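Local coordinates for glycosylation Associate Protein 2 (Streptococcus agalactiae serotype V, PDB 6OYC) that probably takes part, within the Gap123 complex, in the glycosylation and accessory Sec export of a surface adhesin, at residues F80-V83 against Y84-F87; E222-D225 against L226-L229; S431-K434 against L435-F439; Q141-N144 against D145-V149. All coordinates share one frame; numbering follows the deposited sequence.

All four contacts are local turns or helix steps, spread over three parts of the chain. Contact 1 leads into strand 86-89 of the parallel sheet near the N-terminus. Contacts 2 and 4 belong to the all-beta part. They begin at the ends of strands 215-222 and 140-142, the two outermost strands of one five-stranded antiparallel sheet, and their centres are 23 Å apart. Contact 3 lies on helix 429-444, which comes between strands 388-392 and 452-458 of the mixed sheet in the chain, in the alpha/beta hydrolase-like part. That part carries a possible, unconfirmed Ser371-His491-Asp461 triad, and Phe439 packs on helix 372-381, which follows Ser371. Contacts 1 and 4 lie farthest apart, with centres 51 Å from each other.

Contact 1: residues F80-V83 against Y84-F87; sequences FFEV and YEVF
Glu85 turns its carboxylate back onto the backbone of Glu82. Atom OE1 of Glu85 accepts the N-H of Glu82 at 3.2 Å, and the bond is almost straight, at 174°. The N-H arrives from above the carboxylate plane, 67° out of it. Glu85 CG stands beside its own backbone N, and the chain beyond is extended, which carries OE1 back across the turn. The edge of the Phe81 ring also reaches this oxygen, with CD1 of Phe81 3.8 Å from OE1 of Glu85. Ring and carboxylate stand at a steep angle to each other.

A type II beta turn from Glu82 to Glu85 sets up this meeting. Glu85 N closes it on Glu82 O at 3.2 Å. Tyr84 takes the third position with a positive phi of 65°. Its ring lies alongside Val83, where CG2 of Val83 is 3.8 Å from CD2 of Tyr84. Past the turn, CB of Phe81 meets CG2 of Val86 at 4.3 Å.

Farther out, Glu82 forms a salt bridge with Lys317, and Tyr84 OH is hydrogen-bonded to Phe288 O. Phe81 packs on Leu63 of strand 62-65. The turn thus leads into strand 86-89, an inner strand of the parallel sheet, and touches Tyr287 of strand 283-289 of the mixed sheet through Val83.

Glu82 OE2 and Glu85 OE1 are 6.0 Å apart, so two like charges may share this corner. Lys317 probably offsets part of that charge. The backbone N-H of Glu82 gives the buried Glu85 carboxylate one direct polar partner.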
loop_
_atom_site.group_PDB
_atom_site.type_symbol
_atom_site.label_atom_id
_atom_site.label_comp_id
_atom_site.label_asym_id
_atom_site.label_seq_id
_atom_site.Cartn_x
_atom_site.Cartn_y
_atom_site.Cartn_z
ATOM N N PHE B 80 20.325 1.391 15.768
ATOM C CA PHE B 80 19.598 2.637 15.965
ATOM C C PHE B 80 18.651 3.004 14.823
ATOM O O PHE B 80 17.924 3.987 14.961
ATOM C CB PHE B 80 20.590 3.796 16.172
ATOM C CG PHE B 80 21.542 3.583 17.313
ATOM C CD1 PHE B 80 21.116 3.743 18.633
ATOM C CD2 PHE B 80 22.868 3.218 17.072
ATOM C CE1 PHE B 80 21.998 3.536 19.693
ATOM C CE2 PHE B 80 23.752 3.013 18.130
ATOM C CZ PHE B 80 23.316 3.172 19.445
ATOM N N PHE B 81 18.643 2.276 13.705
ATOM C CA PHE B 81 17.884 2.705 12.532
ATOM C C PHE B 81 17.183 1.525 11.874
ATOM O O PHE B 81 17.723 0.418 11.822
ATOM C CB PHE B 81 18.792 3.412 11.508
ATOM C CG PHE B 81 19.316 4.734 11.995
ATOM C CD1 PHE B 81 18.502 5.871 11.980
ATOM C CD2 PHE B 81 20.608 4.836 12.516
ATOM C CE1 PHE B 81 18.970 7.088 12.465
ATOM C CE2 PHE B 81 21.088 6.039 12.989
ATOM C CZ PHE B 81 20.263 7.178 12.971
ATOM N N GLU B 82 15.982 1.780 11.370
ATOM C CA GLU B 82 15.149 0.792 10.703
ATOM C C GLU B 82 15.416 0.814 9.206
ATOM O O GLU B 82 16.026 1.740 8.674
ATOM C CB GLU B 82 13.663 1.077 10.962
ATOM C CG GLU B 82 13.274 1.017 12.417
ATOM C CD GLU B 82 13.383 -0.395 12.964
ATOM O OE1 GLU B 82 12.663 -1.290 12.449
ATOM O OE2 GLU B 82 14.198 -0.611 13.890
ATOM N N VAL B 83 14.904 -0.202 8.514
ATOM C CA VAL B 83 14.985 -0.198 7.062
ATOM C C VAL B 83 14.348 1.077 6.480
ATOM O O VAL B 83 13.448 1.689 7.078
ATOM C CB VAL B 83 14.326 -1.468 6.497
ATOM C CG1 VAL B 83 15.204 -2.697 6.816
ATOM C CG2 VAL B 83 12.904 -1.631 7.055
ATOM N N TYR B 84 14.844 1.483 5.307
ATOM C CA TYR B 84 14.387 2.670 4.572
ATOM C C TYR B 84 14.648 3.982 5.297
ATOM O O TYR B 84 14.314 5.044 4.757
ATOM C CB TYR B 84 12.892 2.582 4.240
ATOM C CG TYR B 84 12.571 1.338 3.470
ATOM C CD1 TYR B 84 13.080 1.152 2.191
ATOM C CD2 TYR B 84 11.787 0.336 4.024
ATOM C CE1 TYR B 84 12.800 0.006 1.467
ATOM C CE2 TYR B 84 11.507 -0.809 3.314
ATOM C CZ TYR B 84 12.031 -0.977 2.033
ATOM O OH TYR B 84 11.767 -2.124 1.311
ATOM N N GLU B 85 15.247 3.935 6.493
ATOM C CA GLU B 85 15.622 5.153 7.202
ATOM C C GLU B 85 17.031 5.608 6.872
ATOM O O GLU B 85 17.492 6.612 7.416
ATOM C CB GLU B 85 15.488 4.966 8.717
ATOM C CG GLU B 85 14.040 4.863 9.179
ATOM C CD GLU B 85 13.895 4.845 10.701
ATOM O OE1 GLU B 85 14.924 4.762 11.416
ATOM O OE2 GLU B 85 12.739 4.890 11.173
ATOM N N VAL B 86 17.734 4.896 6.003
ATOM C CA VAL B 86 19.128 5.188 5.708
ATOM C C VAL B 86 19.208 5.753 4.301
ATOM O O VAL B 86 18.506 5.289 3.388
ATOM C CB VAL B 86 20.000 3.924 5.870
ATOM C CG1 VAL B 86 21.469 4.219 5.534
ATOM C CG2 VAL B 86 19.861 3.409 7.296
ATOM N N PHE B 87 20.062 6.763 4.123
ATOM C CA PHE B 87 20.148 7.466 2.854
ATOM C C PHE B 87 21.594 7.590 2.404
ATOM O O PHE B 87 22.487 7.876 3.206
ATOM C CB PHE B 87 19.477 8.845 2.980
ATOM C CG PHE B 87 18.009 8.745 3.207
ATOM C CD1 PHE B 87 17.507 8.505 4.485
ATOM C CD2 PHE B 87 17.121 8.841 2.142
ATOM C CE1 PHE B 87 16.140 8.372 4.707
ATOM C CE2 PHE B 87 15.753 8.722 2.356
ATOM C CZ PHE B 87 15.259 8.486 3.647
#

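Contact 2: residues E222-D225 against L226-L229; sequences EKED and LNQL
Glu224 offers its carboxylate to two amides, one at each oxygen. ND2 of Asn227 donates to OE2 of Glu224 at 3.0 Å, coming from above the carboxylate plane, 47° out of it. NE2 of Gln228 donates to OE1 of Glu224, also at 3.0 Å, on the syn side and 32° out of plane. Each oxygen lies close to the plane of its amide. The two bonds hold the carboxylate at both ends and limit its rotation.

Glu224 CG lies anti to the backbone N (chi1 171°), and a bend at chi2 turns the acid toward the residues that follow. Successive bonds from one residue to the third after it shape the backbone. Asn227 N donates to Glu224 O at 3.0 Å, and Gln228 N to Asp225 O at 3.0 Å. A weak one runs from Leu226 N to Lys223 O at 3.1 Å.

Lys223 NZ forms a salt bridge with Glu222 OE2, while Glu222 OE1 pairs with Arg201.

These turns connect strand 215-222 to strand 230-232. The Glu224 cluster lies on the exposed surface. Leu226 is buried against Ile200 and Leu202 of strand 198-208 and His192 of strand 185-195.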
loop_
_atom_site.group_PDB
_atom_site.type_symbol
_atom_site.label_atom_id
_atom_site.label_comp_id
_atom_site.label_asym_id
_atom_site.label_seq_id
_atom_site.Cartn_x
_atom_site.Cartn_y
_atom_site.Cartn_z
ATOM N N GLU B 222 -3.365 18.810 -16.309
ATOM C CA GLU B 222 -4.132 18.373 -17.462
ATOM C C GLU B 222 -3.446 17.178 -18.094
ATOM O O GLU B 222 -2.314 16.834 -17.745
ATOM C CB GLU B 222 -4.299 19.498 -18.477
ATOM C CG GLU B 222 -2.999 20.118 -18.887
ATOM C CD GLU B 222 -3.182 21.494 -19.491
ATOM O OE1 GLU B 222 -3.437 22.456 -18.735
ATOM O OE2 GLU B 222 -3.070 21.618 -20.724
ATOM N N LYS B 223 -4.163 16.562 -19.043
ATOM C CA LYS B 223 -3.774 15.386 -19.832
ATOM C C LYS B 223 -2.831 14.424 -19.118
ATOM O O LYS B 223 -3.268 13.661 -18.255
ATOM C CB LYS B 223 -3.145 15.800 -21.173
ATOM C CG LYS B 223 -3.347 17.258 -21.528
ATOM C CD LYS B 223 -2.990 17.551 -22.971
ATOM C CE LYS B 223 -2.988 19.037 -23.194
ATOM N NZ LYS B 223 -1.659 19.623 -22.823
ATOM N N GLU B 224 -1.546 14.433 -19.486
ATOM C CA GLU B 224 -0.639 13.382 -19.031
ATOM C C GLU B 224 -0.376 13.480 -17.536
ATOM O O GLU B 224 -0.184 12.452 -16.876
ATOM C CB GLU B 224 0.671 13.431 -19.822
ATOM C CG GLU B 224 1.799 12.504 -19.302
ATOM C CD GLU B 224 1.410 11.009 -19.197
ATOM O OE1 GLU B 224 2.090 10.278 -18.437
ATOM O OE2 GLU B 224 0.453 10.558 -19.880
ATOM N N ASP B 225 -0.386 14.697 -16.986
ATOM C CA ASP B 225 -0.215 14.865 -15.546
ATOM C C ASP B 225 -1.299 14.136 -14.762
ATOM O O ASP B 225 -1.026 13.592 -13.691
ATOM C CB ASP B 225 -0.205 16.350 -15.187
ATOM C CG ASP B 225 1.097 17.016 -15.560
ATOM O OD1 ASP B 225 2.080 16.276 -15.750
ATOM O OD2 ASP B 225 1.144 18.258 -15.667
ATOM N N LEU B 226 -2.534 14.110 -15.277
ATOM C CA LEU B 226 -3.611 13.452 -14.539
ATOM C C LEU B 226 -3.489 11.941 -14.545
ATOM O O LEU B 226 -4.203 11.285 -13.780
ATOM C CB LEU B 226 -4.971 13.852 -15.104
ATOM C CG LEU B 226 -5.257 15.335 -14.898
ATOM C CD1 LEU B 226 -6.656 15.714 -15.401
ATOM C CD2 LEU B 226 -5.090 15.693 -13.426
ATOM N N ASN B 227 -2.627 11.387 -15.404
ATOM C CA ASN B 227 -2.272 9.971 -15.400
ATOM C C ASN B 227 -1.272 9.624 -14.311
ATOM O O ASN B 227 -1.036 8.434 -14.060
ATOM C CB ASN B 227 -1.681 9.562 -16.755
ATOM C CG ASN B 227 -2.730 9.466 -17.845
ATOM O OD1 ASN B 227 -3.898 9.169 -17.585
ATOM N ND2 ASN B 227 -2.317 9.718 -19.070
ATOM N N GLN B 228 -0.672 10.628 -13.684
ATOM C CA GLN B 228 0.385 10.440 -12.709
ATOM C C GLN B 228 -0.088 10.873 -11.334
ATOM O O GLN B 228 -1.031 11.653 -11.183
ATOM C CB GLN B 228 1.643 11.240 -13.091
ATOM C CG GLN B 228 2.264 10.835 -14.424
ATOM C CD GLN B 228 2.414 9.319 -14.561
ATOM O OE1 GLN B 228 2.664 8.610 -13.577
ATOM N NE2 GLN B 228 2.261 8.817 -15.786
ATOM N N LEU B 229 0.599 10.356 -10.326
ATOM C CA LEU B 229 0.452 10.875 -8.980
ATOM C C LEU B 229 0.669 12.390 -8.958
ATOM O O LEU B 229 1.541 12.932 -9.641
ATOM C CB LEU B 229 1.452 10.164 -8.068
ATOM C CG LEU B 229 0.997 9.926 -6.637
ATOM C CD1 LEU B 229 -0.198 8.971 -6.611
ATOM C CD2 LEU B 229 2.164 9.362 -5.841
#

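Contact 3: residues S431-K434 against L435-F439; sequences SSEK and LNNYF
Ser431, Ser432, Glu433 and Lys434 each give their carbonyl oxygen to the N-H four residues on, the regular pattern of an alpha helix. Here it is helix 429-444 of the alpha/beta hydrolase-like part. Leu435 N meets Ser431 O at 2.9 Å, and Asn436 N meets Ser432 O at 3.0 Å. Asn437 N to Glu433 O and Tyr438 N to Lys434 O are both 2.8 Å. The last of these is the most bent, at 142°.

The side chains meet little of one another and mostly serve other parts of the fold. Glu433 and Asn437, one helical turn apart, are the exception. They run side by side on the exposed surface and point the same way, with carboxylate and amide planes 43° apart. Their approach is loose: CG of Glu433 is 4.1 Å from ND2 of Asn437.

Leu435 lies on the buried side and rests on Gln420 of helix 416-424. Its CB also sits over the previous turn, 3.6 Å from Ser432 O. Ser432 OG is hydrogen-bonded to Gln420 and Gln403, and Asn436 ND2 to Thr400 OG1. With chi1 at -169°, the Tyr438 ring swings opposite its own N and away from the preceding turn, and its OH is hydrogen-bonded to Glu344. Phe439 stacks with Phe396 and meets Tyr375 edge-to-face.

Asn437 folds its amide back along the helix, with CG beside the backbone N. ND2 of Asn437 comes to 3.1 Å from Glu433 O, but the angle is too poor for a hydrogen bond.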
loop_
_atom_site.group_PDB
_atom_site.type_symbol
_atom_site.label_atom_id
_atom_site.label_comp_id
_atom_site.label_asym_id
_atom_site.label_seq_id
_atom_site.Cartn_x
_atom_site.Cartn_y
_atom_site.Cartn_z
ATOM N N SER B 431 -22.773 -14.149 -15.675
ATOM C CA SER B 431 -21.531 -13.488 -15.281
ATOM C C SER B 431 -21.102 -13.909 -13.883
ATOM O O SER B 431 -19.903 -14.047 -13.607
ATOM C CB SER B 431 -21.696 -11.966 -15.345
ATOM O OG SER B 431 -21.476 -11.473 -16.656
ATOM N N SER B 432 -22.063 -14.115 -12.983
ATOM C CA SER B 432 -21.718 -14.491 -11.615
ATOM C C SER B 432 -20.956 -15.816 -11.579
ATOM O O SER B 432 -19.933 -15.939 -10.890
ATOM C CB SER B 432 -22.983 -14.557 -10.764
ATOM O OG SER B 432 -23.329 -13.275 -10.281
ATOM N N GLU B 433 -21.424 -16.812 -12.339
ATOM C CA GLU B 433 -20.722 -18.088 -12.383
ATOM C C GLU B 433 -19.379 -17.942 -13.091
ATOM O O GLU B 433 -18.400 -18.610 -12.733
ATOM C CB GLU B 433 -21.604 -19.157 -13.047
ATOM C CG GLU B 433 -21.417 -19.337 -14.565
ATOM C CD GLU B 433 -22.397 -20.350 -15.156
ATOM O OE1 GLU B 433 -23.181 -20.920 -14.368
ATOM O OE2 GLU B 433 -22.388 -20.572 -16.397
ATOM N N LYS B 434 -19.317 -17.058 -14.088
ATOM C CA LYS B 434 -18.053 -16.775 -14.762
ATOM C C LYS B 434 -17.020 -16.218 -13.789
ATOM O O LYS B 434 -15.832 -16.566 -13.857
ATOM C CB LYS B 434 -18.283 -15.786 -15.908
ATOM C CG LYS B 434 -18.820 -16.375 -17.204
ATOM C CD LYS B 434 -18.479 -15.459 -18.384
ATOM C CE LYS B 434 -19.164 -15.922 -19.662
ATOM N NZ LYS B 434 -20.627 -16.134 -19.442
ATOM N N LEU B 435 -17.455 -15.331 -12.892
ATOM C CA LEU B 435 -16.551 -14.787 -11.888
ATOM C C LEU B 435 -16.122 -15.866 -10.900
ATOM O O LEU B 435 -14.959 -15.903 -10.483
ATOM C CB LEU B 435 -17.218 -13.612 -11.171
ATOM C CG LEU B 435 -16.537 -13.011 -9.942
ATOM C CD1 LEU B 435 -15.096 -12.680 -10.264
ATOM C CD2 LEU B 435 -17.286 -11.759 -9.454
ATOM N N ASN B 436 -17.046 -16.747 -10.504
ATOM C CA ASN B 436 -16.648 -17.902 -9.707
ATOM C C ASN B 436 -15.588 -18.711 -10.444
ATOM O O ASN B 436 -14.545 -19.062 -9.879
ATOM C CB ASN B 436 -17.860 -18.772 -9.387
ATOM C CG ASN B 436 -18.696 -18.217 -8.253
ATOM O OD1 ASN B 436 -18.296 -17.279 -7.577
ATOM N ND2 ASN B 436 -19.871 -18.793 -8.046
ATOM N N ASN B 437 -15.816 -18.971 -11.728
ATOM C CA ASN B 437 -14.900 -19.825 -12.467
ATOM C C ASN B 437 -13.559 -19.145 -12.694
ATOM O O ASN B 437 -12.529 -19.824 -12.803
ATOM C CB ASN B 437 -15.553 -20.251 -13.779
ATOM C CG ASN B 437 -16.705 -21.229 -13.550
ATOM O OD1 ASN B 437 -16.686 -22.005 -12.590
ATOM N ND2 ASN B 437 -17.712 -21.183 -14.410
ATOM N N TYR B 438 -13.557 -17.810 -12.750
ATOM C CA TYR B 438 -12.317 -17.047 -12.858
ATOM C C TYR B 438 -11.318 -17.448 -11.783
ATOM O O TYR B 438 -10.119 -17.594 -12.054
ATOM C CB TYR B 438 -12.643 -15.561 -12.750
ATOM C CG TYR B 438 -11.510 -14.634 -13.091
ATOM C CD1 TYR B 438 -11.178 -14.373 -14.413
ATOM C CD2 TYR B 438 -10.798 -13.992 -12.094
ATOM C CE1 TYR B 438 -10.156 -13.499 -14.732
ATOM C CE2 TYR B 438 -9.768 -13.119 -12.405
ATOM C CZ TYR B 438 -9.458 -12.876 -13.726
ATOM O OH TYR B 438 -8.444 -12.015 -14.043
ATOM N N PHE B 439 -11.792 -17.626 -10.553
ATOM C CA PHE B 439 -10.902 -18.051 -9.479
ATOM C C PHE B 439 -10.347 -19.455 -9.731
ATOM O O PHE B 439 -9.128 -19.674 -9.658
ATOM C CB PHE B 439 -11.635 -17.989 -8.136
ATOM C CG PHE B 439 -10.819 -18.515 -6.985
ATOM C CD1 PHE B 439 -9.925 -17.687 -6.319
ATOM C CD2 PHE B 439 -10.928 -19.842 -6.586
ATOM C CE1 PHE B 439 -9.166 -18.172 -5.271
ATOM C CE2 PHE B 439 -10.173 -20.331 -5.539
ATOM C CZ PHE B 439 -9.291 -19.502 -4.881
#

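Contact 4: residues Q141-N144 against D145-V149; sequences QIRN and DFEGV
A type I beta turn from Arg143 to Phe146, topped by a salt-bridge network, carries the chain out of strand 140-142 and on toward strand 149-153 of another antiparallel sheet. Phe146 N closes the turn on Arg143 O at 3.2 Å.

Arg143 arches over the turn. Its CG lies between the backbone N and the carbonyl carbon (chi1 78°), and a bend at chi3 brings the guanidinium to the edge of the Phe146 ring. NH1 of Arg143 bridges two acids. It reaches OE2 of Glu147 at 3.3 Å, on the syn side of that carboxylate, and OD1 of Asp145 at 3.3 Å in a weak bond. Both oxygens lie at the guanidinium edge. Asp145 OD1 also touches CD of Arg143 at 3.1 Å.

One guanidinium face is met by the edge of the Phe146 ring. CD1 of Phe146 lies 4.1 Å from NH2 of Arg143, and the two planes are nearly perpendicular. Gly148 N lies over a face of the same ring, 3.4 Å above its plane. On the strand side, CG2 of Ile142 packs on CB of Phe146 at 3.9 Å. Phe146 also packs on Leu160 and Leu171, and Arg143 NE is hydrogen-bonded to Phe170 O. The bond to Phe170 ties the network to strand 168-180.

With two acids sharing one nitrogen, the positive charge of Arg143 probably offsets the repulsion between Asp145 and Glu147.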
loop_
_atom_site.group_PDB
_atom_site.type_symbol
_atom_site.label_atom_id
_atom_site.label_comp_id
_atom_site.label_asym_id
_atom_site.label_seq_id
_atom_site.Cartn_x
_atom_site.Cartn_y
_atom_site.Cartn_z
ATOM N N GLN B 141 -20.527 16.700 -8.653
ATOM C CA GLN B 141 -21.653 17.523 -9.091
ATOM C C GLN B 141 -21.339 18.000 -10.509
ATOM O O GLN B 141 -20.496 18.882 -10.704
ATOM C CB GLN B 141 -21.888 18.686 -8.131
ATOM C CG GLN B 141 -22.352 18.247 -6.751
ATOM C CD GLN B 141 -22.268 19.348 -5.703
ATOM O OE1 GLN B 141 -21.244 20.031 -5.560
ATOM N NE2 GLN B 141 -23.347 19.524 -4.965
ATOM N N ILE B 142 -21.989 17.388 -11.502
ATOM C CA ILE B 142 -21.801 17.790 -12.890
ATOM C C ILE B 142 -22.500 19.122 -13.114
ATOM O O ILE B 142 -23.499 19.436 -12.458
ATOM C CB ILE B 142 -22.343 16.700 -13.839
ATOM C CG1 ILE B 142 -21.634 15.377 -13.576
ATOM C CG2 ILE B 142 -22.137 17.067 -15.329
ATOM C CD1 ILE B 142 -22.540 14.193 -13.837
ATOM N N ARG B 143 -21.958 19.938 -14.010
ATOM C CA ARG B 143 -22.647 21.183 -14.314
ATOM C C ARG B 143 -24.039 20.862 -14.850
ATOM O O ARG B 143 -24.211 19.940 -15.656
ATOM C CB ARG B 143 -21.847 22.032 -15.299
ATOM C CG ARG B 143 -21.915 21.635 -16.745
ATOM C CD ARG B 143 -21.357 22.776 -17.546
ATOM N NE ARG B 143 -20.558 22.311 -18.663
ATOM C CZ ARG B 143 -21.058 22.048 -19.862
ATOM N NH1 ARG B 143 -22.356 22.204 -20.077
ATOM N NH2 ARG B 143 -20.260 21.641 -20.838
ATOM N N ASN B 144 -25.039 21.595 -14.354
ATOM C CA ASN B 144 -26.432 21.182 -14.521
ATOM C C ASN B 144 -26.933 21.303 -15.953
ATOM O O ASN B 144 -27.936 20.670 -16.290
ATOM C CB ASN B 144 -27.322 21.984 -13.582
ATOM C CG ASN B 144 -27.079 21.608 -12.131
ATOM O OD1 ASN B 144 -25.968 21.758 -11.615
ATOM N ND2 ASN B 144 -28.096 21.080 -11.481
ATOM N N ASP B 145 -26.256 22.074 -16.803
ATOM C CA ASP B 145 -26.673 22.228 -18.188
ATOM C C ASP B 145 -25.872 21.341 -19.137
ATOM O O ASP B 145 -25.853 21.607 -20.344
ATOM C CB ASP B 145 -26.592 23.700 -18.618
ATOM C CG ASP B 145 -25.174 24.242 -18.618
ATOM O OD1 ASP B 145 -24.316 23.682 -17.900
ATOM O OD2 ASP B 145 -24.915 25.236 -19.331
ATOM N N PHE B 146 -25.216 20.294 -18.621
ATOM C CA PHE B 146 -24.463 19.400 -19.492
ATOM C C PHE B 146 -25.395 18.673 -20.455
ATOM O O PHE B 146 -26.378 18.057 -20.042
ATOM C CB PHE B 146 -23.668 18.379 -18.684
ATOM C CG PHE B 146 -22.875 17.429 -19.547
ATOM C CD1 PHE B 146 -21.979 17.916 -20.489
ATOM C CD2 PHE B 146 -23.047 16.058 -19.442
ATOM C CE1 PHE B 146 -21.256 17.053 -21.293
ATOM C CE2 PHE B 146 -22.325 15.189 -20.243
ATOM C CZ PHE B 146 -21.428 15.684 -21.171
ATOM N N GLU B 147 -25.050 18.714 -21.742
ATOM C CA GLU B 147 -25.906 18.238 -22.825
ATOM C C GLU B 147 -25.704 16.756 -23.145
ATOM O O GLU B 147 -26.588 16.136 -23.744
ATOM C CB GLU B 147 -25.644 19.064 -24.106
ATOM C CG GLU B 147 -25.545 20.598 -23.923
ATOM C CD GLU B 147 -24.242 21.075 -23.224
ATOM O OE1 GLU B 147 -23.305 20.245 -23.080
ATOM O OE2 GLU B 147 -24.166 22.270 -22.790
ATOM N N GLY B 148 -24.570 16.176 -22.780
ATOM C CA GLY B 148 -24.255 14.830 -23.197
ATOM C C GLY B 148 -24.950 13.759 -22.385
ATOM O O GLY B 148 -25.930 13.999 -21.676
ATOM N N VAL B 149 -24.412 12.558 -22.488
ATOM C CA VAL B 149 -24.918 11.395 -21.777
ATOM C C VAL B 149 -24.108 11.177 -20.502
ATOM O O VAL B 149 -22.883 11.380 -20.464
ATOM C CB VAL B 149 -24.906 10.141 -22.675
ATOM C CG1 VAL B 149 -25.464 10.467 -24.057
ATOM C CG2 VAL B 149 -23.535 9.587 -22.805
#